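Long-range contact in ribonucleoside-diphosphate reductase (Sulfolobus acidocaldarius DSM 639, PDB 6QRZ), which is an R2-like ligand-binding oxidase of the ferritin-like superfamily that holds a manganese/iron cofactor, and probably acts as an oxidase rather than as a true reductase subunit: residues T203-I213 / F277-I285. Numbering follows the deposited sequence.
Sequences TFKHIFNSLNI and FGLTPDFTI
Ile207 and Phe277 bring their CA atoms to 5.9 Å where the C-terminal part of helix 192-211 meets the loop entering helix 281-301, a peripheral helix-loop contact in the ferritin-like helical fold of the R2 family. Farther along, the CA atoms of Thr203 and Thr284 stand 7.3 Å apart at the start of the second helix. Phe277 and Gly278 both have positive phi, which is easily accessible to the glycine.

The CA–CB bond of Phe277 heads toward residues 203-213, where a broad, flat apolar group can meet several aliphatic branches at once. Ile207, branched at CB, spreads over one face of the ring: CG1 lies 3.6 Å from Phe277 CG, and CG2 makes a CH-pi contact, 3.9 Å from the ring centroid and 25° off its normal. With chi1 at -69°, CG1 anti to the carbonyl carbon and CG2 anti to the backbone N, both branches lie on the Phe277 ring. Leu211 CD2 and Ile213 CD1 come instead to the edge of the ring, the former 3.6 Å from Phe277 CD1; Glu78 of helix 76-98 also touches Phe277. Shortened to an alanine here, the side chain would probably leave Ile207, Leu211 and Ile213 without their shared apolar partner and open a gap between them.

Leu279, two residues on, suits its place because its forked end serves two neighbours, CD1 packing on Thr203 CG2 and CD2 lying 3.8 Å from His206 CB. Thr203 combines this methyl contact with a hydroxyl bonded to Ser199 O, which satisfies its polar end within the helix. At the more solvent-accessible margin, where a polar imidazole and an exposed phenyl can meet, the rings of His206 and Phe283 approach obliquely, planes at 75° and centroids 5.2 Å apart; His206 NE2 lies near the plane of the Phe283 ring at its edge, 3.2 Å from Phe283 CE2.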
# COMPACT_ATOMS: atom_id res chain seq x y z
N THR A 203 1.65 8.67 -26.20
CA THR A 203 0.44 8.58 -27.01
C THR A 203 -0.64 9.51 -26.47
O THR A 203 -1.33 10.19 -27.24
CB THR A 203 -0.07 7.14 -27.06
OG1 THR A 203 0.94 6.29 -27.61
CG2 THR A 203 -1.33 7.04 -27.91
N PHE A 204 -0.78 9.57 -25.14
CA PHE A 204 -1.68 10.55 -24.54
C PHE A 204 -1.19 11.97 -24.76
O PHE A 204 -2.00 12.91 -24.75
CB PHE A 204 -1.84 10.27 -23.04
CG PHE A 204 -2.75 9.13 -22.72
CD1 PHE A 204 -3.79 8.79 -23.57
CD2 PHE A 204 -2.58 8.38 -21.56
CE1 PHE A 204 -4.64 7.73 -23.27
CE2 PHE A 204 -3.41 7.33 -21.26
CZ PHE A 204 -4.45 7.00 -22.12
N LYS A 205 0.12 12.16 -24.95
CA LYS A 205 0.66 13.50 -25.15
C LYS A 205 0.21 14.08 -26.49
O LYS A 205 -0.10 15.28 -26.57
CB LYS A 205 2.19 13.45 -25.06
CG LYS A 205 2.87 14.78 -25.34
CD LYS A 205 4.38 14.64 -25.27
CE LYS A 205 5.08 15.96 -25.54
NZ LYS A 205 4.74 16.99 -24.51
N HIS A 206 0.17 13.26 -27.54
CA HIS A 206 -0.23 13.73 -28.86
C HIS A 206 -1.74 13.75 -29.05
O HIS A 206 -2.22 14.38 -30.00
CB HIS A 206 0.41 12.86 -29.94
CG HIS A 206 1.91 12.86 -29.91
ND1 HIS A 206 2.66 13.96 -30.26
CD2 HIS A 206 2.79 11.90 -29.57
CE1 HIS A 206 3.94 13.68 -30.13
NE2 HIS A 206 4.05 12.43 -29.71
N ILE A 207 -2.50 13.10 -28.18
CA ILE A 207 -3.96 13.11 -28.28
C ILE A 207 -4.56 14.32 -27.58
O ILE A 207 -5.48 14.95 -28.10
CB ILE A 207 -4.54 11.79 -27.73
CG1 ILE A 207 -4.18 10.62 -28.64
CG2 ILE A 207 -6.05 11.89 -27.54
CD1 ILE A 207 -4.70 9.28 -28.15
N PHE A 208 -4.03 14.68 -26.41
CA PHE A 208 -4.62 15.76 -25.63
C PHE A 208 -4.14 17.13 -26.10
O PHE A 208 -4.91 18.09 -26.08
CB PHE A 208 -4.30 15.57 -24.14
CG PHE A 208 -4.72 14.24 -23.59
CD1 PHE A 208 -5.78 13.54 -24.14
CD2 PHE A 208 -4.05 13.69 -22.51
CE1 PHE A 208 -6.16 12.31 -23.64
CE2 PHE A 208 -4.43 12.46 -21.99
CZ PHE A 208 -5.48 11.77 -22.56
N ASN A 209 -2.88 17.22 -26.52
CA ASN A 209 -2.32 18.52 -26.88
C ASN A 209 -2.68 18.94 -28.30
O ASN A 209 -2.84 20.13 -28.57
CB ASN A 209 -0.80 18.49 -26.71
CG ASN A 209 -0.18 19.88 -26.73
OD1 ASN A 209 -0.88 20.88 -26.65
ND2 ASN A 209 1.15 19.93 -26.83
N SER A 210 -2.81 17.98 -29.22
CA SER A 210 -3.08 18.33 -30.61
C SER A 210 -4.55 18.63 -30.86
O SER A 210 -4.87 19.41 -31.77
CB SER A 210 -2.62 17.20 -31.53
OG SER A 210 -1.23 16.97 -31.41
N LEU A 211 -5.46 18.03 -30.09
CA LEU A 211 -6.89 18.19 -30.31
C LEU A 211 -7.58 19.08 -29.29
O LEU A 211 -8.74 19.44 -29.49
CB LEU A 211 -7.58 16.82 -30.33
CG LEU A 211 -7.44 15.95 -31.58
CD1 LEU A 211 -6.06 15.31 -31.68
CD2 LEU A 211 -8.53 14.89 -31.61
N ASN A 212 -6.89 19.45 -28.20
CA ASN A 212 -7.48 20.27 -27.13
C ASN A 212 -8.75 19.61 -26.58
O ASN A 212 -9.82 20.22 -26.52
CB ASN A 212 -7.75 21.69 -27.62
CG ASN A 212 -8.12 22.64 -26.48
OD1 ASN A 212 -7.99 22.30 -25.31
ND2 ASN A 212 -8.58 23.83 -26.84
N ILE A 213 -8.62 18.34 -26.19
CA ILE A 213 -9.74 17.56 -25.68
C ILE A 213 -9.31 16.85 -24.40
O ILE A 213 -8.12 16.72 -24.10
CB ILE A 213 -10.24 16.52 -26.71
CG1 ILE A 213 -9.11 15.57 -27.10
CG2 ILE A 213 -10.82 17.22 -27.94
CD1 ILE A 213 -9.55 14.44 -28.01
N PHE A 277 -6.05 10.23 -34.41
CA PHE A 277 -5.43 11.32 -33.66
C PHE A 277 -4.14 11.82 -34.32
O PHE A 277 -3.28 12.39 -33.65
CB PHE A 277 -5.16 10.93 -32.20
CG PHE A 277 -6.40 10.57 -31.43
CD1 PHE A 277 -7.23 11.55 -30.93
CD2 PHE A 277 -6.73 9.24 -31.20
CE1 PHE A 277 -8.37 11.23 -30.21
CE2 PHE A 277 -7.87 8.90 -30.48
CZ PHE A 277 -8.69 9.90 -29.99
N GLY A 278 -4.01 11.61 -35.62
CA GLY A 278 -2.80 11.99 -36.32
C GLY A 278 -1.56 11.22 -35.90
O GLY A 278 -0.45 11.76 -35.97
N LEU A 279 -1.73 9.98 -35.45
CA LEU A 279 -0.62 9.17 -34.99
C LEU A 279 -0.07 8.32 -36.12
O LEU A 279 -0.82 7.76 -36.92
CB LEU A 279 -1.06 8.27 -33.83
CG LEU A 279 -1.45 8.97 -32.53
CD1 LEU A 279 -1.98 7.97 -31.51
CD2 LEU A 279 -0.26 9.73 -31.96
N THR A 280 1.26 8.23 -36.18
CA THR A 280 1.95 7.41 -37.17
C THR A 280 2.38 6.10 -36.55
O THR A 280 2.98 6.10 -35.47
CB THR A 280 3.17 8.15 -37.72
OG1 THR A 280 2.76 9.40 -38.29
CG2 THR A 280 3.87 7.32 -38.78
N PRO A 281 2.08 4.95 -37.18
CA PRO A 281 2.50 3.67 -36.59
C PRO A 281 4.01 3.51 -36.49
O PRO A 281 4.49 2.76 -35.63
CB PRO A 281 1.88 2.63 -37.53
CG PRO A 281 1.68 3.36 -38.82
CD PRO A 281 1.35 4.77 -38.44
N ASP A 282 4.77 4.19 -37.35
CA ASP A 282 6.22 4.15 -37.27
C ASP A 282 6.79 5.08 -36.20
O ASP A 282 8.00 5.02 -35.94
CB ASP A 282 6.84 4.49 -38.63
CG ASP A 282 6.49 3.48 -39.70
OD1 ASP A 282 6.31 2.29 -39.36
OD2 ASP A 282 6.39 3.87 -40.88
N PHE A 283 5.96 5.92 -35.60
CA PHE A 283 6.42 6.85 -34.57
C PHE A 283 6.27 6.29 -33.16
O PHE A 283 7.18 6.41 -32.34
CB PHE A 283 5.67 8.18 -34.69
CG PHE A 283 6.05 9.19 -33.64
CD1 PHE A 283 7.24 9.89 -33.73
CD2 PHE A 283 5.21 9.43 -32.56
CE1 PHE A 283 7.59 10.82 -32.77
CE2 PHE A 283 5.55 10.36 -31.60
CZ PHE A 283 6.74 11.05 -31.70
N THR A 284 5.12 5.67 -32.87
CA THR A 284 4.94 5.05 -31.56
C THR A 284 5.90 3.87 -31.37
O THR A 284 6.43 3.66 -30.28
CB THR A 284 3.49 4.59 -31.39
OG1 THR A 284 2.61 5.72 -31.56
CG2 THR A 284 3.27 4.00 -30.00
N ILE A 285 6.13 3.10 -32.44
CA ILE A 285 7.12 2.03 -32.37
C ILE A 285 8.52 2.61 -32.18
O ILE A 285 9.36 2.01 -31.49
CB ILE A 285 7.04 1.15 -33.64
CG1 ILE A 285 5.67 0.48 -33.73
CG2 ILE A 285 8.15 0.11 -33.65
CD1 ILE A 285 5.49 -0.38 -34.96